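Local coordinates for protein putative sugar kinase PH1459 (Pyrococcus horikoshii, PDB 3EWM) that binds ATP and, as a member of the pfkB carbohydrate kinase family, probably phosphorylates a sugar, possibly fructose, at residues I53-N58 and Y109-L114; T87-V92 and L102-V107; I134-P139 and D166-Q171. All coordinates share one frame; numbering follows the deposited sequence.

Interaction 1 of 3, residues I53-N58 and Y109-L114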
ATOM      1  N   ILE A  53       8.111 -17.700   8.603  1.00  9.92           N
ATOM      2  CA  ILE A  53       6.878 -17.515   9.332  1.00  9.24           C
ATOM      3  C   ILE A  53       6.499 -16.063   9.193  1.00  9.00           C
ATOM      4  O   ILE A  53       7.240 -15.162   9.594  1.00  9.48           O
ATOM      5  CB  ILE A  53       7.035 -17.905  10.809  1.00  9.02           C
ATOM      6  CG1 ILE A  53       7.201 -19.426  10.919  1.00 10.66           C
ATOM      7  CG2 ILE A  53       5.822 -17.373  11.660  1.00  8.61           C
ATOM      8  CD1 ILE A  53       8.040 -19.835  12.099  1.00 13.70           C
ATOM      9  N   SER A  54       5.334 -15.841   8.608  1.00  8.54           N
ATOM     10  CA  SER A  54       4.857 -14.513   8.366  1.00  8.06           C
ATOM     11  C   SER A  54       3.357 -14.552   8.126  1.00  8.43           C
ATOM     12  O   SER A  54       2.697 -15.585   8.346  1.00  7.63           O
ATOM     13  CB  SER A  54       5.580 -13.876   7.181  1.00  8.27           C
ATOM     14  OG  SER A  54       5.323 -12.486   7.185  1.00  8.12           O
ATOM     15  N   LYS A  55       2.818 -13.426   7.677  1.00  8.20           N
ATOM     16  CA  LYS A  55       1.394 -13.339   7.474  1.00  9.01           C
ATOM     17  C   LYS A  55       1.179 -12.380   6.333  1.00  8.61           C
ATOM     18  O   LYS A  55       1.764 -11.287   6.310  1.00  9.31           O
ATOM     19  CB  LYS A  55       0.695 -12.833   8.747  1.00  8.47           C
ATOM     20  CG  LYS A  55      -0.773 -13.241   8.840  1.00 10.44           C
ATOM     21  CD  LYS A  55      -1.342 -12.873  10.188  1.00 10.13           C
ATOM     22  CE  LYS A  55      -2.823 -13.204  10.278  1.00 11.70           C
ATOM     23  NZ  LYS A  55      -3.366 -12.903  11.632  1.00 11.91           N
ATOM     24  N   VAL A  56       0.374 -12.811   5.369  1.00  8.12           N
ATOM     25  CA  VAL A  56       0.035 -11.960   4.217  1.00  7.94           C
ATOM     26  C   VAL A  56      -1.479 -11.832   4.169  1.00  8.84           C
ATOM     27  O   VAL A  56      -2.193 -12.510   4.917  1.00  8.29           O
ATOM     28  CB  VAL A  56       0.575 -12.546   2.877  1.00  7.48           C
ATOM     29  CG1 VAL A  56       2.104 -12.524   2.848  1.00  6.39           C
ATOM     30  CG2 VAL A  56       0.063 -13.967   2.651  1.00  8.08           C
ATOM     31  N   GLY A  57      -1.971 -10.967   3.292  1.00  8.85           N
ATOM     32  CA  GLY A  57      -3.395 -10.839   3.089  1.00  9.36           C
ATOM     33  C   GLY A  57      -3.856 -11.986   2.216  1.00  9.61           C
ATOM     34  O   GLY A  57      -3.095 -12.524   1.399  1.00  9.05           O
ATOM     35  N   ASN A  58      -5.115 -12.356   2.381  1.00 10.64           N
ATOM     36  CA  ASN A  58      -5.769 -13.235   1.417  1.00 11.99           C
ATOM     37  C   ASN A  58      -6.083 -12.399   0.173  1.00 11.80           C
ATOM     38  O   ASN A  58      -7.212 -11.974  -0.061  1.00 12.41           O
ATOM     39  CB  ASN A  58      -7.030 -13.877   2.013  1.00 12.97           C
ATOM     40  CG  ASN A  58      -7.749 -14.777   1.019  1.00 15.77           C
ATOM     41  OD1 ASN A  58      -7.157 -15.242   0.026  1.00 15.66           O
ATOM     42  ND2 ASN A  58      -9.033 -15.033   1.278  1.00 19.85           N
ATOM     43  N   TYR A 109       1.264  -8.621   8.049  1.00  7.63           N
ATOM     44  CA  TYR A 109       2.431  -9.168   8.765  1.00  7.63           C
ATOM     45  C   TYR A 109       2.582  -8.591  10.165  1.00  7.64           C
ATOM     46  O   TYR A 109       3.271  -9.183  11.010  1.00  7.89           O
ATOM     47  CB  TYR A 109       3.742  -9.052   7.956  1.00  7.63           C
ATOM     48  CG  TYR A 109       4.225  -7.648   7.747  1.00  6.71           C
ATOM     49  CD1 TYR A 109       4.831  -6.932   8.781  1.00  5.49           C
ATOM     50  CD2 TYR A 109       4.101  -7.040   6.496  1.00  6.94           C
ATOM     51  CE1 TYR A 109       5.302  -5.646   8.586  1.00  6.40           C
ATOM     52  CE2 TYR A 109       4.544  -5.747   6.296  1.00  6.12           C
ATOM     53  CZ  TYR A 109       5.137  -5.053   7.347  1.00  6.42           C
ATOM     54  OH  TYR A 109       5.553  -3.763   7.142  1.00  8.76           O
ATOM     55  N   PHE A 110       1.915  -7.463  10.406  1.00  8.16           N
ATOM     56  CA  PHE A 110       1.870  -6.821  11.724  1.00  8.77           C
ATOM     57  C   PHE A 110       0.722  -7.348  12.586  1.00  9.29           C
ATOM     58  O   PHE A 110       0.611  -6.991  13.760  1.00  9.11           O
ATOM     59  CB  PHE A 110       1.747  -5.303  11.587  1.00  8.62           C
ATOM     60  CG  PHE A 110       3.050  -4.581  11.364  1.00  9.76           C
ATOM     61  CD1 PHE A 110       4.170  -4.864  12.141  1.00 10.41           C
ATOM     62  CD2 PHE A 110       3.140  -3.570  10.401  1.00 10.02           C
ATOM     63  CE1 PHE A 110       5.356  -4.177  11.963  1.00 10.42           C
ATOM     64  CE2 PHE A 110       4.337  -2.854  10.228  1.00 10.65           C
ATOM     65  CZ  PHE A 110       5.440  -3.161  11.006  1.00  9.98           C
ATOM     66  N   ASN A 111      -0.078  -8.250  12.021  1.00  9.76           N
ATOM     67  CA  ASN A 111      -1.253  -8.814  12.683  1.00 10.73           C
ATOM     68  C   ASN A 111      -1.105 -10.295  13.108  1.00 11.76           C
ATOM     69  O   ASN A 111      -2.091 -11.034  13.153  1.00 11.17           O
ATOM     70  CB  ASN A 111      -2.459  -8.670  11.744  1.00 10.43           C
ATOM     71  CG  ASN A 111      -3.785  -8.670  12.477  1.00 11.50           C
ATOM     72  OD1 ASN A 111      -3.884  -8.202  13.618  1.00 10.47           O
ATOM     73  ND2 ASN A 111      -4.824  -9.155  11.806  1.00 10.54           N
HETATM   74  N   MSE A 112       0.117 -10.735  13.418  1.00 12.26           N
HETATM   75  CA  MSE A 112       0.335 -12.120  13.826  1.00 15.06           C
HETATM   76  C   MSE A 112      -0.041 -12.335  15.274  1.00 12.97           C
HETATM   77  O   MSE A 112       0.319 -11.554  16.141  1.00 10.96           O
HETATM   78  CB  MSE A 112       1.789 -12.537  13.602  1.00 13.92           C
HETATM   79  CG  MSE A 112       2.081 -12.826  12.150  1.00 16.78           C
HETATM   80 SE   MSE A 112       3.847 -13.601  11.925  1.00 27.19          SE
HETATM   81  CE  MSE A 112       4.714 -11.930  11.795  1.00 14.36           C
ATOM     82  N   THR A 113      -0.786 -13.397  15.527  1.00 13.29           N
ATOM     83  CA  THR A 113      -1.082 -13.786  16.894  1.00 13.02           C
ATOM     84  C   THR A 113      -0.446 -15.146  17.107  1.00 12.78           C
ATOM     85  O   THR A 113       0.036 -15.783  16.158  1.00 12.58           O
ATOM     86  CB  THR A 113      -2.611 -13.848  17.156  1.00 13.82           C
ATOM     87  OG1 THR A 113      -3.197 -14.760  16.229  1.00 14.30           O
ATOM     88  CG2 THR A 113      -3.260 -12.469  16.969  1.00 14.91           C
ATOM     89  N   LEU A 114      -0.450 -15.612  18.345  1.00 12.47           N
ATOM     90  CA  LEU A 114       0.147 -16.902  18.658  1.00 12.54           C
ATOM     91  C   LEU A 114      -0.442 -18.063  17.861  1.00 12.84           C
ATOM     92  O   LEU A 114       0.271 -18.992  17.527  1.00 10.89           O
ATOM     93  CB  LEU A 114       0.056 -17.179  20.143  1.00 12.48           C
ATOM     94  CG  LEU A 114       0.989 -16.282  20.943  1.00 13.14           C
ATOM     95  CD1 LEU A 114       0.611 -16.326  22.417  1.00 11.90           C
ATOM     96  CD2 LEU A 114       2.452 -16.690  20.728  1.00 13.80           C
TER
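Lys55 sets its CG anti to the backbone N (chi1 -156°) and then runs fully extended, which carries its ammonium group from strand 49-57 across to the main chain of Asn111. On the opposing loop, Met112, present as selenomethionine, places CG beside its backbone N (chi1 -77°) and extends at chi2, which carries SE to the strand. Lys55 NZ donates to Asn111 O at 2.7 Å, but it approaches from above the carbonyl plane and not along a lone pair. The aliphatic part of the lysine is used as well: its CB lies 3.7 Å from Met112 CG, and its CD packs near the Asn111 carbonyl. Met112 SE rests 3.8 Å from Ser54 CA and makes a looser apolar contact with Ile53 CG2 at 4.3 Å. At the other end of the loop segment, Tyr109 CB sits against the strand backbone, 3.4 Å from Lys55 O. The Ser54 hydroxyl, close to the same CB, is hydrogen-bonded to Gly8 O. Lys55 NZ also forms a salt bridge with Asp116, while Asn111 ND2 is hydrogen-bonded to Asp82. The backbone N of Lys55, by contrast, is buried without a partner. The contact thus seats the loop before helix 119-124 on the C-terminal end of a strand in the central, mostly parallel sheet of the ribokinase-like alpha/beta fold.

Interaction 2 of 3, residues T87-V92 and L102-V107; sequences TGIVFV and LLYDDV
Phe91 and Leu102, which bury the most surface here, form an antiparallel hydrogen-bonded pair. Phe91 N donates to Leu102 O at 2.9 Å, and Leu102 N returns to Phe91 O at 2.7 Å. Their side chains leave the same face of the sheet, with the two CB atoms 4.3 Å apart. Leu102 O also receives a CA-H...O contact from Val90. The ring of Phe91 reaches past its partner toward Tyr104, and its CE2 approaches Tyr104 CE1 to 3.7 Å. The two ring planes are inclined at 66° and meet obliquely.

Ile89 is the third main contributor. Its CG1 takes the position between the backbone N and the carbonyl carbon (chi1 58°), which directs CD1 over one face of the Tyr104 ring in a CH-pi contact, 4.1 Å from the centroid. Behind it, Ile89 CG1 lies 3.7 Å from Tyr104 CB. Ile89 O grips the same residue through the backbone, accepting from Tyr104 N at 3.2 Å. A water also donates to Ile89 O and to Tyr104 O, bridging the two segments. Beyond that point Val107 comes back to pack its CB 3.6 Å from Gly88 CA. On the opposite face from Phe91, Val90 CG2 touches Leu103.

The phenol of Tyr104 hydrogen-bonds to Thr87 O of the second subunit, and Phe91 meets Phe61 of that subunit edge-to-face. The two segments belong to a beta hairpin in the small four-stranded sheet, which takes part in the contact with the second subunit and is consistent with the lid of ribokinase-family kinases.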
ATOM      1  N   THR A  87      -2.009  -7.608   2.409  1.00  9.79           N
ATOM      2  CA  THR A  87      -0.606  -7.922   2.345  1.00  9.12           C
ATOM      3  C   THR A  87       0.223  -6.658   2.553  1.00  8.46           C
ATOM      4  O   THR A  87      -0.100  -5.589   2.026  1.00  8.05           O
ATOM      5  CB  THR A  87      -0.305  -8.555   0.984  1.00  8.47           C
ATOM      6  OG1 THR A  87      -1.003  -9.810   0.886  1.00  9.43           O
ATOM      7  CG2 THR A  87       1.173  -8.788   0.820  1.00  8.14           C
ATOM      8  N   GLY A  88       1.278  -6.786   3.342  1.00  8.43           N
ATOM      9  CA  GLY A  88       2.234  -5.708   3.499  1.00  8.38           C
ATOM     10  C   GLY A  88       2.683  -5.116   2.182  1.00  8.62           C
ATOM     11  O   GLY A  88       2.923  -5.830   1.193  1.00  8.70           O
ATOM     12  N   ILE A  89       2.801  -3.798   2.184  1.00  8.75           N
ATOM     13  CA  ILE A  89       3.338  -3.083   1.069  1.00  8.98           C
ATOM     14  C   ILE A  89       4.253  -1.984   1.596  1.00  8.72           C
ATOM     15  O   ILE A  89       4.047  -1.402   2.672  1.00  8.28           O
ATOM     16  CB  ILE A  89       2.236  -2.453   0.148  1.00  9.42           C
ATOM     17  CG1 ILE A  89       1.349  -1.513   0.959  1.00 11.00           C
ATOM     18  CG2 ILE A  89       1.437  -3.538  -0.663  1.00  9.11           C
ATOM     19  CD1 ILE A  89       0.622  -0.539   0.107  1.00 17.77           C
ATOM     20  N   VAL A  90       5.310  -1.749   0.853  1.00  8.95           N
ATOM     21  CA  VAL A  90       6.145  -0.608   1.096  1.00  8.95           C
ATOM     22  C   VAL A  90       6.541  -0.009  -0.241  1.00  9.14           C
ATOM     23  O   VAL A  90       6.863  -0.733  -1.173  1.00  8.73           O
ATOM     24  CB  VAL A  90       7.380  -0.947   2.003  1.00  9.32           C
ATOM     25  CG1 VAL A  90       8.202  -2.051   1.418  1.00 11.11           C
ATOM     26  CG2 VAL A  90       8.260   0.320   2.246  1.00  7.50           C
ATOM     27  N   PHE A  91       6.473   1.316  -0.316  1.00  8.94           N
ATOM     28  CA  PHE A  91       6.944   2.066  -1.473  1.00  9.77           C
ATOM     29  C   PHE A  91       8.341   2.535  -1.149  1.00 10.16           C
ATOM     30  O   PHE A  91       8.571   3.088  -0.082  1.00  9.18           O
ATOM     31  CB  PHE A  91       6.016   3.241  -1.747  1.00  9.61           C
ATOM     32  CG  PHE A  91       4.620   2.812  -2.095  1.00 10.04           C
ATOM     33  CD1 PHE A  91       4.257   2.595  -3.434  1.00 10.50           C
ATOM     34  CD2 PHE A  91       3.675   2.585  -1.091  1.00 11.20           C
ATOM     35  CE1 PHE A  91       2.985   2.173  -3.760  1.00 10.18           C
ATOM     36  CE2 PHE A  91       2.391   2.162  -1.419  1.00 11.93           C
ATOM     37  CZ  PHE A  91       2.055   1.953  -2.755  1.00 11.13           C
ATOM     38  N   VAL A  92       9.271   2.253  -2.044  1.00 10.57           N
ATOM     39  CA  VAL A  92      10.673   2.414  -1.722  1.00 12.13           C
ATOM     40  C   VAL A  92      11.351   3.256  -2.786  1.00 12.18           C
ATOM     41  O   VAL A  92      11.114   3.085  -3.986  1.00 11.79           O
ATOM     42  CB  VAL A  92      11.393   1.028  -1.483  1.00 12.52           C
ATOM     43  CG1 VAL A  92      10.528   0.120  -0.654  1.00 14.25           C
ATOM     44  CG2 VAL A  92      11.643   0.336  -2.762  1.00 16.77           C
ATOM     45  N   LEU A 102       7.874   4.420   2.161  1.00 12.22           N
ATOM     46  CA  LEU A 102       6.585   4.664   2.770  1.00 10.85           C
ATOM     47  C   LEU A 102       6.019   3.302   3.001  1.00 10.25           C
ATOM     48  O   LEU A 102       5.597   2.626   2.062  1.00  8.91           O
ATOM     49  CB  LEU A 102       5.677   5.483   1.871  1.00 11.13           C
ATOM     50  CG  LEU A 102       4.221   5.674   2.307  1.00  9.91           C
ATOM     51  CD1 LEU A 102       4.087   6.326   3.710  1.00 12.37           C
ATOM     52  CD2 LEU A 102       3.521   6.494   1.242  1.00  9.57           C
ATOM     53  N   LEU A 103       6.078   2.895   4.263  1.00  9.99           N
ATOM     54  CA  LEU A 103       5.648   1.564   4.688  1.00  9.62           C
ATOM     55  C   LEU A 103       4.252   1.686   5.266  1.00 10.00           C
ATOM     56  O   LEU A 103       4.007   2.528   6.130  1.00 10.15           O
ATOM     57  CB  LEU A 103       6.621   1.003   5.726  1.00  9.72           C
ATOM     58  CG  LEU A 103       6.321  -0.382   6.303  1.00  8.85           C
ATOM     59  CD1 LEU A 103       7.628  -1.095   6.577  1.00 11.04           C
ATOM     60  CD2 LEU A 103       5.451  -0.276   7.581  1.00  9.78           C
ATOM     61  N   TYR A 104       3.352   0.846   4.768  1.00  9.71           N
ATOM     62  CA  TYR A 104       1.978   0.788   5.232  1.00 10.71           C
ATOM     63  C   TYR A 104       1.920  -0.169   6.413  1.00 11.55           C
ATOM     64  O   TYR A 104       2.311  -1.328   6.295  1.00 11.72           O
ATOM     65  CB  TYR A 104       1.050   0.379   4.080  1.00 10.60           C
ATOM     66  CG  TYR A 104       0.699   1.584   3.255  1.00 10.47           C
ATOM     67  CD1 TYR A 104       1.692   2.292   2.568  1.00 12.26           C
ATOM     68  CD2 TYR A 104      -0.603   2.075   3.222  1.00 11.56           C
ATOM     69  CE1 TYR A 104       1.395   3.434   1.871  1.00 11.75           C
ATOM     70  CE2 TYR A 104      -0.911   3.213   2.499  1.00 11.54           C
ATOM     71  CZ  TYR A 104       0.089   3.897   1.838  1.00 11.32           C
ATOM     72  OH  TYR A 104      -0.204   5.050   1.124  1.00 10.61           O
ATOM     73  N   ASP A 105       1.480   0.329   7.563  1.00 12.31           N
ATOM     74  CA  ASP A 105       1.654  -0.430   8.783  1.00 14.46           C
ATOM     75  C   ASP A 105       0.420  -1.235   9.156  1.00 14.78           C
ATOM     76  O   ASP A 105       0.520  -2.197   9.886  1.00 15.65           O
ATOM     77  CB  ASP A 105       2.110   0.464   9.940  1.00 14.67           C
ATOM     78  CG  ASP A 105       1.035   1.423  10.393  1.00 17.15           C
ATOM     79  OD1 ASP A 105       0.232   1.872   9.549  1.00 20.12           O
ATOM     80  OD2 ASP A 105       0.997   1.734  11.600  1.00 19.23           O
ATOM     81  N   ASP A 106      -0.762  -0.872   8.678  1.00 15.31           N
ATOM     82  CA  ASP A 106      -1.866  -1.706   9.109  1.00 15.47           C
ATOM     83  C   ASP A 106      -2.082  -2.767   8.080  1.00 13.83           C
ATOM     84  O   ASP A 106      -3.015  -2.691   7.265  1.00 14.69           O
ATOM     85  CB  ASP A 106      -3.146  -0.951   9.419  1.00 16.45           C
ATOM     86  CG  ASP A 106      -3.803  -1.492  10.663  1.00 21.27           C
ATOM     87  OD1 ASP A 106      -3.834  -0.759  11.682  1.00 26.73           O
ATOM     88  OD2 ASP A 106      -4.203  -2.678  10.652  1.00 24.40           O
ATOM     89  N   VAL A 107      -1.176  -3.737   8.124  1.00 11.14           N
ATOM     90  CA  VAL A 107      -1.078  -4.770   7.127  1.00 10.06           C
ATOM     91  C   VAL A 107      -0.899  -6.108   7.841  1.00  9.19           C
ATOM     92  O   VAL A 107      -0.673  -6.156   9.054  1.00  7.93           O
ATOM     93  CB  VAL A 107       0.115  -4.519   6.168  1.00 10.14           C
ATOM     94  CG1 VAL A 107      -0.148  -3.281   5.269  1.00  8.73           C
ATOM     95  CG2 VAL A 107       1.420  -4.377   6.961  1.00  9.12           C
TER
HETATM   96  O   HOH W   1       3.978  -2.775   5.051  1.00 10.30           O

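Interaction 3 of 3, residues I134-P139 and D166-Q171; sequences ILARNP and DLWRGQ
Ala136 lies against Leu167 and Trp168 where two loops meet at the C-terminal ends of neighbouring parallel strands, 127-131 and 156-160, in the alpha/beta core of the pfkB fold. Each loop leads into a helix, and the second closes with a type II beta turn from Trp168 to Gln171, the N-cap residue of helix 172-185.

The apolar part centres on the Trp168 indole. Ala136 CA sits over the face of the Trp168 six-membered ring, 3.8 Å from the centroid, in a CH-pi contact. Leu135 CB lies at the ring edge, in its plane, 4.0 Å from Trp168 CH2. Ala136 CB meets Leu167 CB at 3.8 Å. Trp168 is backed by Met175 and Val178 of helix 172-185, and the indole thus contacts both that helix and the 134-139 loop.

The polar part is a cluster of side-chain donors on two backbone carbonyls. The Arg137 chain starts away from the other loop, but its bend at chi2 (-74°) turns the guanidinium back toward it. Arg137 NH1 then donates to Leu167 O at 2.7 Å, almost straight and in the planes of both groups. The same nitrogen also bonds to Ala136 O within its own loop. Gln171 extends its amide from the turn, and NE2 reaches Ala136 O too, at 3.0 Å; a weak bond runs from NE2 to Leu167 O. The two donors, Arg137 NH1 and Gln171 NE2, are merely neighbours, sharing acceptors without bonding to each other. The remaining terminal nitrogen is used through solvent: Arg137 NH2 donates at 2.9 Å to a water, which in turn donates to Asp166 O at 2.7 Å.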
ATOM      1  N   ILE A 134       9.432  -6.122  12.295  1.00 11.66           N
ATOM      2  CA  ILE A 134       8.235  -6.825  12.719  1.00 11.52           C
ATOM      3  C   ILE A 134       7.743  -6.314  14.080  1.00 10.71           C
ATOM      4  O   ILE A 134       6.546  -6.311  14.352  1.00 10.92           O
ATOM      5  CB  ILE A 134       8.434  -8.358  12.719  1.00 10.99           C
ATOM      6  CG1 ILE A 134       7.083  -9.044  12.921  1.00 13.09           C
ATOM      7  CG2 ILE A 134       9.422  -8.811  13.778  1.00 12.54           C
ATOM      8  CD1 ILE A 134       6.144  -8.785  11.832  1.00 11.91           C
ATOM      9  N   LEU A 135       8.677  -5.839  14.903  1.00 10.65           N
ATOM     10  CA  LEU A 135       8.395  -5.468  16.275  1.00 10.61           C
ATOM     11  C   LEU A 135       7.732  -4.102  16.380  1.00 10.85           C
ATOM     12  O   LEU A 135       7.338  -3.694  17.477  1.00 10.97           O
ATOM     13  CB  LEU A 135       9.686  -5.500  17.114  1.00 11.30           C
ATOM     14  CG  LEU A 135      10.507  -6.794  17.074  1.00 11.19           C
ATOM     15  CD1 LEU A 135      11.805  -6.640  17.828  1.00 10.21           C
ATOM     16  CD2 LEU A 135       9.672  -8.022  17.570  1.00 11.28           C
ATOM     17  N   ALA A 136       7.597  -3.408  15.250  1.00  9.79           N
ATOM     18  CA  ALA A 136       7.134  -2.035  15.262  1.00  9.98           C
ATOM     19  C   ALA A 136       5.672  -1.915  15.661  1.00  9.71           C
ATOM     20  O   ALA A 136       5.259  -0.871  16.152  1.00 10.47           O
ATOM     21  CB  ALA A 136       7.407  -1.339  13.909  1.00  9.31           C
ATOM     22  N   ARG A 137       4.899  -2.996  15.477  1.00  9.57           N
ATOM     23  CA  ARG A 137       3.480  -2.957  15.768  1.00  9.92           C
ATOM     24  C   ARG A 137       3.025  -4.227  16.447  1.00 10.21           C
ATOM     25  O   ARG A 137       3.532  -5.300  16.170  1.00  9.47           O
ATOM     26  CB  ARG A 137       2.654  -2.793  14.488  1.00  9.77           C
ATOM     27  CG  ARG A 137       2.957  -1.555  13.677  1.00 10.48           C
ATOM     28  CD  ARG A 137       2.383  -0.298  14.342  1.00 10.47           C
ATOM     29  NE  ARG A 137       2.655   0.867  13.508  1.00 13.21           N
ATOM     30  CZ  ARG A 137       3.808   1.531  13.488  1.00 14.93           C
ATOM     31  NH1 ARG A 137       4.818   1.177  14.279  1.00 16.82           N
ATOM     32  NH2 ARG A 137       3.954   2.564  12.673  1.00 15.67           N
ATOM     33  N   ASN A 138       2.031  -4.076  17.311  1.00  9.96           N
ATOM     34  CA  ASN A 138       1.309  -5.204  17.834  1.00 10.52           C
ATOM     35  C   ASN A 138       0.179  -5.551  16.870  1.00 10.10           C
ATOM     36  O   ASN A 138      -0.190  -4.716  16.055  1.00 11.33           O
ATOM     37  CB  ASN A 138       0.769  -4.870  19.222  1.00 10.30           C
ATOM     38  CG  ASN A 138       1.778  -5.121  20.321  1.00 12.43           C
ATOM     39  OD1 ASN A 138       1.836  -4.375  21.302  1.00 17.70           O
ATOM     40  ND2 ASN A 138       2.545  -6.190  20.197  1.00 10.41           N
ATOM     41  N   PRO A 139      -0.365  -6.780  16.945  1.00 10.37           N
ATOM     42  CA  PRO A 139       0.016  -7.888  17.826  1.00  9.84           C
ATOM     43  C   PRO A 139       1.326  -8.582  17.466  1.00  9.64           C
ATOM     44  O   PRO A 139       1.810  -9.378  18.263  1.00  9.06           O
ATOM     45  CB  PRO A 139      -1.141  -8.886  17.658  1.00 10.52           C
ATOM     46  CG  PRO A 139      -1.622  -8.621  16.270  1.00  9.61           C
ATOM     47  CD  PRO A 139      -1.534  -7.135  16.116  1.00  9.91           C
ATOM     48  N   ASP A 166      11.544   5.620  11.631  1.00 17.94           N
ATOM     49  CA  ASP A 166      10.238   6.092  11.193  1.00 18.93           C
ATOM     50  C   ASP A 166       9.114   5.164  11.626  1.00 18.40           C
ATOM     51  O   ASP A 166       7.967   5.594  11.745  1.00 19.11           O
ATOM     52  CB  ASP A 166      10.207   6.291   9.670  1.00 19.26           C
ATOM     53  CG  ASP A 166      11.059   7.468   9.217  1.00 23.07           C
ATOM     54  OD1 ASP A 166      11.481   8.284  10.080  1.00 23.58           O
ATOM     55  OD2 ASP A 166      11.313   7.569   7.993  1.00 27.41           O
ATOM     56  N   LEU A 167       9.445   3.904  11.885  1.00 17.64           N
ATOM     57  CA  LEU A 167       8.437   2.937  12.306  1.00 17.04           C
ATOM     58  C   LEU A 167       8.128   3.025  13.788  1.00 17.22           C
ATOM     59  O   LEU A 167       7.216   2.361  14.274  1.00 16.42           O
ATOM     60  CB  LEU A 167       8.849   1.510  11.942  1.00 17.03           C
ATOM     61  CG  LEU A 167       9.021   1.205  10.452  1.00 16.09           C
ATOM     62  CD1 LEU A 167       9.186  -0.304  10.272  1.00 16.58           C
ATOM     63  CD2 LEU A 167       7.846   1.709   9.648  1.00 15.56           C
ATOM     64  N   TRP A 168       8.888   3.846  14.499  1.00 17.59           N
ATOM     65  CA  TRP A 168       8.740   3.922  15.944  1.00 19.05           C
ATOM     66  C   TRP A 168       8.423   5.310  16.465  1.00 20.24           C
ATOM     67  O   TRP A 168       8.599   5.572  17.654  1.00 19.71           O
ATOM     68  CB  TRP A 168      10.010   3.431  16.616  1.00 18.46           C
ATOM     69  CG  TRP A 168      10.326   2.020  16.333  1.00 18.52           C
ATOM     70  CD1 TRP A 168      11.117   1.540  15.328  1.00 18.61           C
ATOM     71  CD2 TRP A 168       9.880   0.887  17.078  1.00 18.87           C
ATOM     72  NE1 TRP A 168      11.193   0.171  15.406  1.00 18.81           N
ATOM     73  CE2 TRP A 168      10.437  -0.255  16.469  1.00 19.63           C
ATOM     74  CE3 TRP A 168       9.062   0.726  18.206  1.00 19.27           C
ATOM     75  CZ2 TRP A 168      10.214  -1.542  16.956  1.00 18.56           C
ATOM     76  CZ3 TRP A 168       8.835  -0.555  18.688  1.00 19.10           C
ATOM     77  CH2 TRP A 168       9.414  -1.670  18.064  1.00 18.22           C
ATOM     78  N   ARG A 169       7.962   6.210  15.611  1.00 22.11           N
ATOM     79  CA  ARG A 169       7.699   7.554  16.126  1.00 24.72           C
ATOM     80  C   ARG A 169       6.534   7.539  17.122  1.00 24.31           C
ATOM     81  O   ARG A 169       5.530   6.841  16.922  1.00 24.39           O
ATOM     82  CB  ARG A 169       7.572   8.621  15.028  1.00 24.64           C
ATOM     83  CG  ARG A 169       6.637   8.303  13.905  1.00 27.17           C
ATOM     84  CD  ARG A 169       6.369   9.557  13.051  1.00 28.15           C
ATOM     85  NE  ARG A 169       7.351   9.787  11.980  1.00 33.74           N
ATOM     86  CZ  ARG A 169       7.480   9.039  10.879  1.00 35.52           C
ATOM     87  NH1 ARG A 169       6.718   7.963  10.696  1.00 35.41           N
ATOM     88  NH2 ARG A 169       8.386   9.361   9.956  1.00 35.40           N
ATOM     89  N   GLY A 170       6.711   8.277  18.217  1.00 24.58           N
ATOM     90  CA  GLY A 170       5.762   8.274  19.322  1.00 24.84           C
ATOM     91  C   GLY A 170       5.934   7.098  20.276  1.00 25.23           C
ATOM     92  O   GLY A 170       5.265   7.035  21.315  1.00 25.85           O
ATOM     93  N   GLN A 171       6.811   6.153  19.935  1.00 24.72           N
ATOM     94  CA  GLN A 171       7.034   4.988  20.798  1.00 25.23           C
ATOM     95  C   GLN A 171       8.514   4.635  20.931  1.00 25.40           C
ATOM     96  O   GLN A 171       8.907   3.463  21.060  1.00 25.40           O
ATOM     97  CB  GLN A 171       6.205   3.788  20.336  1.00 25.29           C
ATOM     98  CG  GLN A 171       6.430   3.408  18.888  1.00 24.84           C
ATOM     99  CD  GLN A 171       5.742   2.114  18.494  1.00 25.68           C
ATOM    100  OE1 GLN A 171       5.416   1.265  19.340  1.00 26.52           O
ATOM    101  NE2 GLN A 171       5.535   1.946  17.199  1.00 24.79           N
TER
HETATM  102  O   HOH W   2       5.674   4.929  12.965  1.00 11.87           O

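In the fold
Along the chain, strand 49-57 opens interaction 1, which closes only when the 109-114 loop returns to it. Nested within that long loop, interaction 2 closes the short hairpin of strands 88-93 and 100-103. Interaction 3 follows in series, joining the loops that precede helices 140-151 and 172-185; none of the three cross. Interaction 1 anchors the loop after the hairpin to the central sheet, interaction 2 lies within the small, probable lid sheet and interaction 3 within the core. Gly57 N probably hydrogen-bonds to Thr87 OG1 between 1 and 2, a salt bridge from Arg137 NE to Asp105 OD2 joins 3 to 2, and Phe110 packs against Ile134 and Pro139 between 1 and 3.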